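Local coordinates for sensor protein (Thermotoga maritima, PDB 3A0S) that probably transfers a phosphoryl group from ATP to a protein histidine in two-component signalling, and is represented here by its PAS domain, at residues 77-82 / 89-94; 59-64 / 71-76. All coordinates share one frame; numbering follows the deposited sequence. Where two conformers were deposited one is given.

Interaction 1: 77-82 / 89-94; sequences SPFRNA and GVIITI
The antiparallel beta hairpin formed by strands 70-80 and 87-95 brings Ser77, Pro78 and Phe79 against Ile91, Val90 and Gly89. Ser77 and Ile91 make a hydrogen-bonded pair: Ser77 N donates to Ile91 O at 2.8 Å, and Ile91 N returns a bond to Ser77 O. Phe79 N then reaches Gly89 O at 3.0 Å. Proline has no N-H to give, and Pro78 sits at the non-hydrogen-bonded position opposite Val90, where none is needed across this pair; a CA-H...O contact from Pro78 CA to Gly89 O adds to the join.

Within the five-stranded antiparallel sheet of the PAS fold, these are two neighbouring strands, and their two faces differ. Pro78 and Val90 face helix 44-56, touching Val53 and Phe54 respectively. On the other face the Phe79 ring folds back over the partner strand, because CG lies between the backbone N and the carbonyl carbon (chi1 64°). Gly89 N lies over one ring face, toward the rim, and Phe79 CE1 comes 3.3 Å from Gly89 C. Glycine suits this place: at its backbone angles a beta carbon would probably collide with the carbonyl O of the residue before it, and would sit tightly against Phe79 CE1. Farther along, Phe79 CD1 packs on Ile91 CG1 at 3.7 Å, and both side chains touch Thr7 of strand 4-9. On this same face one water donates to Ile91 O at 2.9 Å and also bonds Ser77 OG and Thr93 OG1, the latter at 2.7 Å.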
ATOM      1  N   SER A  77       3.719  -3.076   5.853  1.00 21.35           N
ATOM      2  CA  SER A  77       4.664  -2.767   6.926  1.00 22.11           C
ATOM      3  C   SER A  77       4.341  -1.431   7.594  1.00 21.46           C
ATOM      4  O   SER A  77       4.584  -0.389   7.007  1.00 21.58           O
ATOM      5  CB  SER A  77       6.067  -2.661   6.340  1.00 22.96           C
ATOM      6  OG  SER A  77       6.416  -3.836   5.599  1.00 28.14           O
ATOM      7  N   PRO A  78       3.873  -1.464   8.859  1.00 21.16           N
ATOM      8  CA  PRO A  78       3.658  -0.197   9.588  1.00 22.08           C
ATOM      9  C   PRO A  78       5.013   0.455   9.846  1.00 21.09           C
ATOM     10  O   PRO A  78       6.026  -0.242  10.005  1.00 21.84           O
ATOM     11  CB  PRO A  78       2.987  -0.638  10.887  1.00 22.81           C
ATOM     12  CG  PRO A  78       3.403  -2.052  11.052  1.00 25.16           C
ATOM     13  CD  PRO A  78       3.624  -2.644   9.707  1.00 22.30           C
ATOM     14  N   PHE A  79       5.066   1.781   9.863  1.00 20.89           N
ATOM     15  CA  PHE A  79       6.339   2.436  10.200  1.00 20.73           C
ATOM     16  C   PHE A  79       6.101   3.636  11.103  1.00 21.18           C
ATOM     17  O   PHE A  79       4.984   4.154  11.148  1.00 20.19           O
ATOM     18  CB  PHE A  79       7.072   2.872   8.928  1.00 22.66           C
ATOM     19  CG  PHE A  79       6.322   3.922   8.125  1.00 21.29           C
ATOM     20  CD1 PHE A  79       5.378   3.547   7.176  1.00 23.99           C
ATOM     21  CD2 PHE A  79       6.557   5.288   8.329  1.00 23.85           C
ATOM     22  CE1 PHE A  79       4.674   4.515   6.450  1.00 24.42           C
ATOM     23  CE2 PHE A  79       5.874   6.255   7.601  1.00 26.54           C
ATOM     24  CZ  PHE A  79       4.933   5.862   6.665  1.00 24.91           C
ATOM     25  N   ARG A  80       7.151   4.009  11.839  1.00 20.90           N
ATOM     26  CA  ARG A  80       7.134   5.195  12.697  1.00 21.89           C
ATOM     27  C   ARG A  80       8.031   6.279  12.133  1.00 23.19           C
ATOM     28  O   ARG A  80       9.002   6.000  11.439  1.00 24.20           O
ATOM     29  CB  ARG A  80       7.599   4.848  14.116  1.00 22.20           C
ATOM     30  CG  ARG A  80       6.650   3.948  14.878  1.00 22.29           C
ATOM     31  CD  ARG A  80       7.125   3.643  16.303  1.00 22.60           C
ATOM     32  NE  ARG A  80       6.198   2.678  16.898  1.00 22.35           N
ATOM     33  CZ  ARG A  80       5.103   2.995  17.585  1.00 21.84           C
ATOM     34  NH1 ARG A  80       4.780   4.250  17.863  1.00 20.27           N
ATOM     35  NH2 ARG A  80       4.328   2.014  18.017  1.00 22.10           N
ATOM     36  N   ASN A  81       7.723   7.527  12.464  1.00 22.52           N
ATOM     37  CA  ASN A  81       8.648   8.622  12.212  1.00 24.99           C
ATOM     38  C   ASN A  81       9.770   8.573  13.249  1.00 25.70           C
ATOM     39  O   ASN A  81       9.501   8.438  14.429  1.00 24.95           O
ATOM     40  CB  ASN A  81       7.901   9.955  12.263  1.00 25.55           C
ATOM     41  CG  ASN A  81       8.813  11.142  12.056  1.00 27.96           C
ATOM     42  OD1 ASN A  81       9.514  11.568  12.972  1.00 29.13           O
ATOM     43  ND2 ASN A  81       8.784  11.705  10.849  1.00 31.41           N
ATOM     44  N   ALA A  82      11.030   8.702  12.831  1.00 26.90           N
ATOM     45  CA  ALA A  82      12.149   8.547  13.763  1.00 28.65           C
ATOM     46  C   ALA A  82      12.246   9.693  14.764  1.00 29.13           C
ATOM     47  O   ALA A  82      12.675   9.490  15.890  1.00 30.96           O
ATOM     48  CB  ALA A  82      13.476   8.384  13.003  1.00 29.36           C
ATOM     49  N   GLY A  89       2.155   5.392   9.268  1.00 22.37           N
ATOM     50  CA  GLY A  89       1.455   4.826   8.115  1.00 21.74           C
ATOM     51  C   GLY A  89       1.906   3.418   7.846  1.00 21.68           C
ATOM     52  O   GLY A  89       2.407   2.741   8.729  1.00 21.04           O
ATOM     53  N   VAL A  90       1.665   2.966   6.615  1.00 20.10           N
ATOM     54  CA  VAL A  90       1.914   1.575   6.213  1.00 20.16           C
ATOM     55  C   VAL A  90       2.497   1.593   4.788  1.00 20.31           C
ATOM     56  O   VAL A  90       1.929   2.234   3.900  1.00 20.48           O
ATOM     57  CB  VAL A  90       0.597   0.774   6.235  1.00 20.56           C
ATOM     58  CG1 VAL A  90       0.814  -0.630   5.652  1.00 20.91           C
ATOM     59  CG2 VAL A  90       0.002   0.686   7.655  1.00 21.47           C
ATOM     60  N   ILE A  91       3.605   0.891   4.594  1.00 18.79           N
ATOM     61  CA  ILE A  91       4.210   0.679   3.277  1.00 19.61           C
ATOM     62  C   ILE A  91       3.687  -0.651   2.730  1.00 19.00           C
ATOM     63  O   ILE A  91       3.687  -1.687   3.409  1.00 19.25           O
ATOM     64  CB  ILE A  91       5.740   0.639   3.357  1.00 20.48           C
ATOM     65  CG1 ILE A  91       6.279   1.944   3.947  1.00 22.93           C
ATOM     66  CG2 ILE A  91       6.312   0.401   1.948  1.00 20.54           C
ATOM     67  CD1 ILE A  91       7.653   1.800   4.636  1.00 27.08           C
ATOM     68  N   ILE A  92       3.167  -0.595   1.502  1.00 18.17           N
ATOM     69  CA  ILE A  92       2.656  -1.769   0.816  1.00 17.80           C
ATOM     70  C   ILE A  92       3.580  -2.076  -0.372  1.00 18.43           C
ATOM     71  O   ILE A  92       3.829  -1.218  -1.217  1.00 18.67           O
ATOM     72  CB  ILE A  92       1.209  -1.525   0.354  1.00 17.93           C
ATOM     73  CG1 ILE A  92       0.360  -1.042   1.539  1.00 19.09           C
ATOM     74  CG2 ILE A  92       0.638  -2.799  -0.276  1.00 19.45           C
ATOM     75  CD1 ILE A  92      -1.050  -0.597   1.074  1.00 20.54           C
ATOM     76  N   THR A  93       4.100  -3.301  -0.401  1.00 19.38           N
ATOM     77  CA  THR A  93       5.041  -3.722  -1.448  1.00 19.08           C
ATOM     78  C   THR A  93       4.438  -4.926  -2.142  1.00 19.00           C
ATOM     79  O   THR A  93       4.135  -5.921  -1.471  1.00 20.75           O
ATOM     80  CB  THR A  93       6.428  -4.127  -0.840  1.00 19.95           C
ATOM     81  OG1 THR A  93       6.879  -3.062  -0.012  1.00 21.57           O
ATOM     82  CG2 THR A  93       7.479  -4.350  -1.964  1.00 19.99           C
ATOM     83  N   ILE A  94       4.317  -4.835  -3.464  1.00 18.73           N
ATOM     84  CA  ILE A  94       3.639  -5.856  -4.283  1.00 18.85           C
ATOM     85  C   ILE A  94       4.652  -6.442  -5.257  1.00 19.34           C
ATOM     86  O   ILE A  94       5.310  -5.706  -6.016  1.00 19.48           O
ATOM     87  CB  ILE A  94       2.433  -5.265  -5.056  1.00 19.80           C
ATOM     88  CG1 ILE A  94       1.466  -4.666  -4.038  1.00 22.26           C
ATOM     89  CG2 ILE A  94       1.748  -6.362  -5.889  1.00 19.87           C
ATOM     90  CD1 ILE A  94       0.323  -3.930  -4.612  1.00 26.83           C
TER
HETATM   91  O   HOH W   1       5.971  -3.341   2.563  1.00 19.51           O

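Interaction 2: 59-64 / 71-76; sequences PVFLNF and YFNIRF. With PG4 (tetraethylene glycol), chain E.
Val60 and Leu62 pair with Phe76 and Ile74 in the antiparallel hairpin of strands 60-67 and 70-80, at one margin of the PAS sheet. Four backbone hydrogen bonds carry the pairing. Val60 and Phe76 exchange two, and Leu62 and Ile74 two more, with Leu62 N to Ile74 O at 2.8 Å almost straight (177° at the hydrogen). Between these pairs Phe61 stands opposite Arg75 in a non-hydrogen-bonded pair, supported by CA-H...O contacts.

Apolar packing on the face of Val60, Leu62 and Phe76 looks toward helix 44-56, where Val60 and Phe76 both touch Val53. Leu62 CD1 meets Phe76 CE1 at 3.7 Å, coming in obliquely, and the edge of the same ring lies beside Val60 O. The reverse face holds Phe61, whose CG is anti to the backbone N (chi1 175°); this carries the ring along the sheet to Asn73, with Phe61 CZ 3.6 Å from Asn73 CG and the amide ND2 in the ring plane at its edge.

Aromatic contact closes the far end. Phe64 turns its edge toward the face of Tyr71 in an offset edge-to-face pair, centroids 5.8 Å apart and planes at 64°. Phe64 O lies in the Tyr71 ring plane, 3.4 Å from Tyr71 CD1.

Polar bonds to a tetraethylene glycol, probably from the crystallisation liquor, bridge the strands: its O1 accepts from Phe64 N at 3.0 Å and donates to Asn73 OD1 at 2.6 Å. With an alanine at Asn73, the edge of the Phe61 ring would probably lose the amide it packs beside, and the glycol O1 its acceptor. The glycol's C2 rests over one face of the Phe64 ring, 3.7 Å from Phe64 CZ.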
ATOM      1  N   PRO A  59       3.508  -6.148  11.000  1.00 30.60           N
ATOM      2  CA  PRO A  59       3.470  -6.391   9.566  1.00 29.99           C
ATOM      3  C   PRO A  59       2.746  -7.679   9.187  1.00 29.92           C
ATOM      4  O   PRO A  59       2.612  -8.601  10.011  1.00 29.94           O
ATOM      5  CB  PRO A  59       4.948  -6.444   9.174  1.00 29.79           C
ATOM      6  CG  PRO A  59       5.642  -6.896  10.426  1.00 30.92           C
ATOM      7  CD  PRO A  59       4.881  -6.236  11.532  1.00 30.62           C
ATOM      8  N   VAL A  60       2.260  -7.715   7.951  1.00 29.22           N
ATOM      9  CA  VAL A  60       1.526  -8.846   7.417  1.00 29.43           C
ATOM     10  C   VAL A  60       2.074  -9.135   6.021  1.00 29.10           C
ATOM     11  O   VAL A  60       2.258  -8.233   5.210  1.00 27.49           O
ATOM     12  CB  VAL A  60       0.008  -8.549   7.332  1.00 30.26           C
ATOM     13  CG1 VAL A  60      -0.696  -9.510   6.398  1.00 33.03           C
ATOM     14  CG2 VAL A  60      -0.629  -8.584   8.720  1.00 31.74           C
ATOM     15  N   PHE A  61       2.323 -10.409   5.754  1.00 29.00           N
ATOM     16  CA  PHE A  61       2.690 -10.847   4.423  1.00 29.44           C
ATOM     17  C   PHE A  61       1.577 -11.725   3.881  1.00 29.30           C
ATOM     18  O   PHE A  61       1.167 -12.715   4.515  1.00 29.63           O
ATOM     19  CB  PHE A  61       4.037 -11.584   4.462  1.00 29.27           C
ATOM     20  CG  PHE A  61       4.447 -12.177   3.138  1.00 30.90           C
ATOM     21  CD1 PHE A  61       5.100 -11.397   2.180  1.00 32.50           C
ATOM     22  CD2 PHE A  61       4.184 -13.512   2.849  1.00 32.30           C
ATOM     23  CE1 PHE A  61       5.473 -11.951   0.940  1.00 31.74           C
ATOM     24  CE2 PHE A  61       4.557 -14.074   1.615  1.00 32.35           C
ATOM     25  CZ  PHE A  61       5.199 -13.288   0.667  1.00 30.75           C
ATOM     26  N   LEU A  62       1.069 -11.364   2.711  1.00 29.46           N
ATOM     27  CA  LEU A  62       0.106 -12.206   2.033  1.00 30.41           C
ATOM     28  C   LEU A  62       0.747 -12.738   0.761  1.00 30.45           C
ATOM     29  O   LEU A  62       1.439 -12.012   0.042  1.00 29.86           O
ATOM     30  CB  LEU A  62      -1.162 -11.427   1.694  1.00 30.17           C
ATOM     31  CG  LEU A  62      -1.924 -10.587   2.730  1.00 32.49           C
ATOM     32  CD1 LEU A  62      -3.011  -9.846   2.001  1.00 32.50           C
ATOM     33  CD2 LEU A  62      -2.521 -11.428   3.864  1.00 33.02           C
ATOM     34  N   ASN A  63       0.554 -14.022   0.493  1.00 31.49           N
ATOM     35  CA  ASN A  63       0.885 -14.523  -0.827  1.00 32.07           C
ATOM     36  C   ASN A  63      -0.365 -14.972  -1.570  1.00 32.25           C
ATOM     37  O   ASN A  63      -1.458 -15.061  -0.986  1.00 31.76           O
ATOM     38  CB  ASN A  63       1.969 -15.607  -0.799  1.00 33.30           C
ATOM     39  CG  ASN A  63       1.613 -16.774   0.089  1.00 34.37           C
ATOM     40  OD1 ASN A  63       0.448 -16.997   0.414  1.00 36.70           O
ATOM     41  ND2 ASN A  63       2.625 -17.526   0.498  1.00 38.81           N
ATOM     42  N   PHE A  64      -0.210 -15.202  -2.866  1.00 31.84           N
ATOM     43  CA  PHE A  64      -1.329 -15.592  -3.710  1.00 31.78           C
ATOM     44  C   PHE A  64      -2.517 -14.645  -3.527  1.00 31.59           C
ATOM     45  O   PHE A  64      -3.649 -15.094  -3.351  1.00 31.12           O
ATOM     46  CB  PHE A  64      -1.729 -17.060  -3.447  1.00 32.00           C
ATOM     47  CG  PHE A  64      -0.646 -18.051  -3.789  1.00 32.48           C
ATOM     48  CD1 PHE A  64      -0.512 -18.530  -5.092  1.00 34.13           C
ATOM     49  CD2 PHE A  64       0.245 -18.486  -2.813  1.00 33.00           C
ATOM     50  CE1 PHE A  64       0.493 -19.437  -5.422  1.00 34.46           C
ATOM     51  CE2 PHE A  64       1.261 -19.389  -3.128  1.00 33.01           C
ATOM     52  CZ  PHE A  64       1.386 -19.865  -4.437  1.00 34.31           C
ATOM     53  N   TYR A  71      -1.216 -13.833  -9.638  1.00 27.95           N
ATOM     54  CA  TYR A  71      -1.073 -13.873  -8.190  1.00 26.01           C
ATOM     55  C   TYR A  71       0.184 -13.112  -7.784  1.00 24.55           C
ATOM     56  O   TYR A  71       1.239 -13.214  -8.427  1.00 23.94           O
ATOM     57  CB  TYR A  71      -1.006 -15.317  -7.669  1.00 25.64           C
ATOM     58  CG  TYR A  71      -2.349 -16.024  -7.663  1.00 26.25           C
ATOM     59  CD1 TYR A  71      -3.212 -15.875  -6.592  1.00 24.64           C
ATOM     60  CD2 TYR A  71      -2.723 -16.846  -8.708  1.00 26.57           C
ATOM     61  CE1 TYR A  71      -4.447 -16.500  -6.549  1.00 28.47           C
ATOM     62  CE2 TYR A  71      -3.964 -17.485  -8.689  1.00 26.84           C
ATOM     63  CZ  TYR A  71      -4.816 -17.302  -7.600  1.00 26.75           C
ATOM     64  OH  TYR A  71      -6.053 -17.930  -7.534  1.00 28.13           O
ATOM     65  N   PHE A  72       0.032 -12.386  -6.689  1.00 25.13           N
ATOM     66  CA  PHE A  72       1.078 -11.538  -6.127  1.00 23.92           C
ATOM     67  C   PHE A  72       1.335 -11.806  -4.651  1.00 24.39           C
ATOM     68  O   PHE A  72       0.408 -12.180  -3.908  1.00 24.23           O
ATOM     69  CB  PHE A  72       0.684 -10.062  -6.294  1.00 24.88           C
ATOM     70  CG  PHE A  72       0.601  -9.627  -7.711  1.00 24.49           C
ATOM     71  CD1 PHE A  72       1.729  -9.161  -8.367  1.00 25.43           C
ATOM     72  CD2 PHE A  72      -0.612  -9.708  -8.408  1.00 25.40           C
ATOM     73  CE1 PHE A  72       1.670  -8.775  -9.695  1.00 24.88           C
ATOM     74  CE2 PHE A  72      -0.681  -9.349  -9.741  1.00 25.27           C
ATOM     75  CZ  PHE A  72       0.440  -8.861 -10.391  1.00 25.42           C
ATOM     76  N   ASN A  73       2.587 -11.552  -4.241  1.00 23.20           N
ATOM     77  CA  ASN A  73       2.949 -11.360  -2.840  1.00 23.44           C
ATOM     78  C   ASN A  73       2.626  -9.901  -2.479  1.00 23.19           C
ATOM     79  O   ASN A  73       2.939  -8.980  -3.226  1.00 22.62           O
ATOM     80  CB  ASN A  73       4.452 -11.492  -2.636  1.00 24.03           C
ATOM     81  CG  ASN A  73       5.005 -12.870  -2.906  1.00 25.77           C
ATOM     82  OD1 ASN A  73       4.282 -13.853  -3.028  1.00 27.30           O
ATOM     83  ND2 ASN A  73       6.338 -12.941  -2.975  1.00 25.79           N
ATOM     84  N   ILE A  74       2.024  -9.679  -1.325  1.00 23.07           N
ATOM     85  CA  ILE A  74       1.832  -8.314  -0.838  1.00 23.34           C
ATOM     86  C   ILE A  74       2.313  -8.221   0.611  1.00 23.88           C
ATOM     87  O   ILE A  74       1.887  -9.000   1.469  1.00 24.07           O
ATOM     88  CB  ILE A  74       0.370  -7.846  -0.973  1.00 22.77           C
ATOM     89  CG1 ILE A  74      -0.136  -8.033  -2.410  1.00 24.51           C
ATOM     90  CG2 ILE A  74       0.214  -6.387  -0.512  1.00 22.72           C
ATOM     91  CD1 ILE A  74      -1.543  -7.501  -2.671  1.00 25.58           C
ATOM     92  N   ARG A  75       3.212  -7.277   0.892  1.00 23.07           N
ATOM     93  CA  ARG A  75       3.648  -7.068   2.274  1.00 23.39           C
ATOM     94  C   ARG A  75       3.112  -5.730   2.727  1.00 22.54           C
ATOM     95  O   ARG A  75       3.115  -4.761   1.974  1.00 21.40           O
ATOM     96  CB  ARG A  75       5.179  -7.056   2.364  0.50 22.96           C
ATOM     97  CG  ARG A  75       5.744  -6.836   3.782  0.50 24.00           C
ATOM     98  CD  ARG A  75       7.266  -7.021   3.812  0.50 26.05           C
ATOM     99  NE  ARG A  75       7.956  -6.033   2.978  0.50 30.01           N
ATOM    100  CZ  ARG A  75       8.971  -6.307   2.159  0.50 32.12           C
ATOM    101  NH1 ARG A  75       9.439  -7.543   2.048  0.50 32.79           N
ATOM    102  NH2 ARG A  75       9.535  -5.338   1.454  0.50 32.57           N
ATOM    103  N   PHE A  76       2.656  -5.692   3.973  1.00 20.76           N
ATOM    104  CA  PHE A  76       2.191  -4.473   4.621  1.00 20.46           C
ATOM    105  C   PHE A  76       3.059  -4.226   5.835  1.00 21.37           C
ATOM    106  O   PHE A  76       3.106  -5.054   6.765  1.00 21.86           O
ATOM    107  CB  PHE A  76       0.755  -4.652   5.100  1.00 20.48           C
ATOM    108  CG  PHE A  76      -0.232  -4.983   4.022  1.00 19.64           C
ATOM    109  CD1 PHE A  76      -0.360  -6.273   3.509  1.00 20.76           C
ATOM    110  CD2 PHE A  76      -1.073  -4.001   3.558  1.00 21.44           C
ATOM    111  CE1 PHE A  76      -1.323  -6.554   2.535  1.00 20.19           C
ATOM    112  CE2 PHE A  76      -2.020  -4.263   2.593  1.00 19.88           C
ATOM    113  CZ  PHE A  76      -2.167  -5.530   2.086  1.00 20.50           C
TER
HETATM  114  O1  PG4 E 603       2.444 -15.144  -4.289  1.00 34.07           O
HETATM  115  C1  PG4 E 603       2.638 -15.474  -5.675  1.00 38.34           C
HETATM  116  C2  PG4 E 603       3.156 -16.903  -5.820  1.00 40.24           C
HETATM  117  O2  PG4 E 603       3.404 -17.198  -7.195  1.00 41.47           O
HETATM  118  C3  PG4 E 603       3.865 -18.545  -7.390  1.00 43.11           C
HETATM  119  C4  PG4 E 603       5.181 -18.583  -8.169  1.00 42.59           C
HETATM  120  O3  PG4 E 603       5.932 -19.741  -7.794  1.00 45.05           O
HETATM  121  C5  PG4 E 603       7.252 -19.799  -8.355  1.00 42.98           C
HETATM  122  C6  PG4 E 603       8.302 -19.765  -7.239  1.00 42.85           C
HETATM  123  O4  PG4 E 603       8.963 -21.018  -6.993  1.00 42.47           O
HETATM  124  C7  PG4 E 603       9.531 -21.047  -5.673  1.00 40.98           C
HETATM  125  C8  PG4 E 603      10.766 -21.957  -5.609  1.00 40.17           C
HETATM  126  O5  PG4 E 603      11.798 -21.471  -4.722  1.00 32.32           O

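How the interactions relate
Interactions 2 and 1 follow one another along the chain as two successive hairpins, their centres about 14 Å apart, and share strand 70-80: residues 71-76 pair with 59-64 on one flank, and the strand then runs on through 77-80, the part of 77-82 that pairs with 89-94 on the other. Segment 89-94 also runs beside 71-76, where Thr93 O probably accepts a hydrogen bond from Arg75 N and Ile92 CG2 packs on Ile74 CG2 at 3.6 Å. Pro78 and Pro59 meet where the two contacts adjoin. Together they build the 60-67, 70-80, 87-95 side of the antiparallel PAS sheet, with helix 44-56 packed against one face.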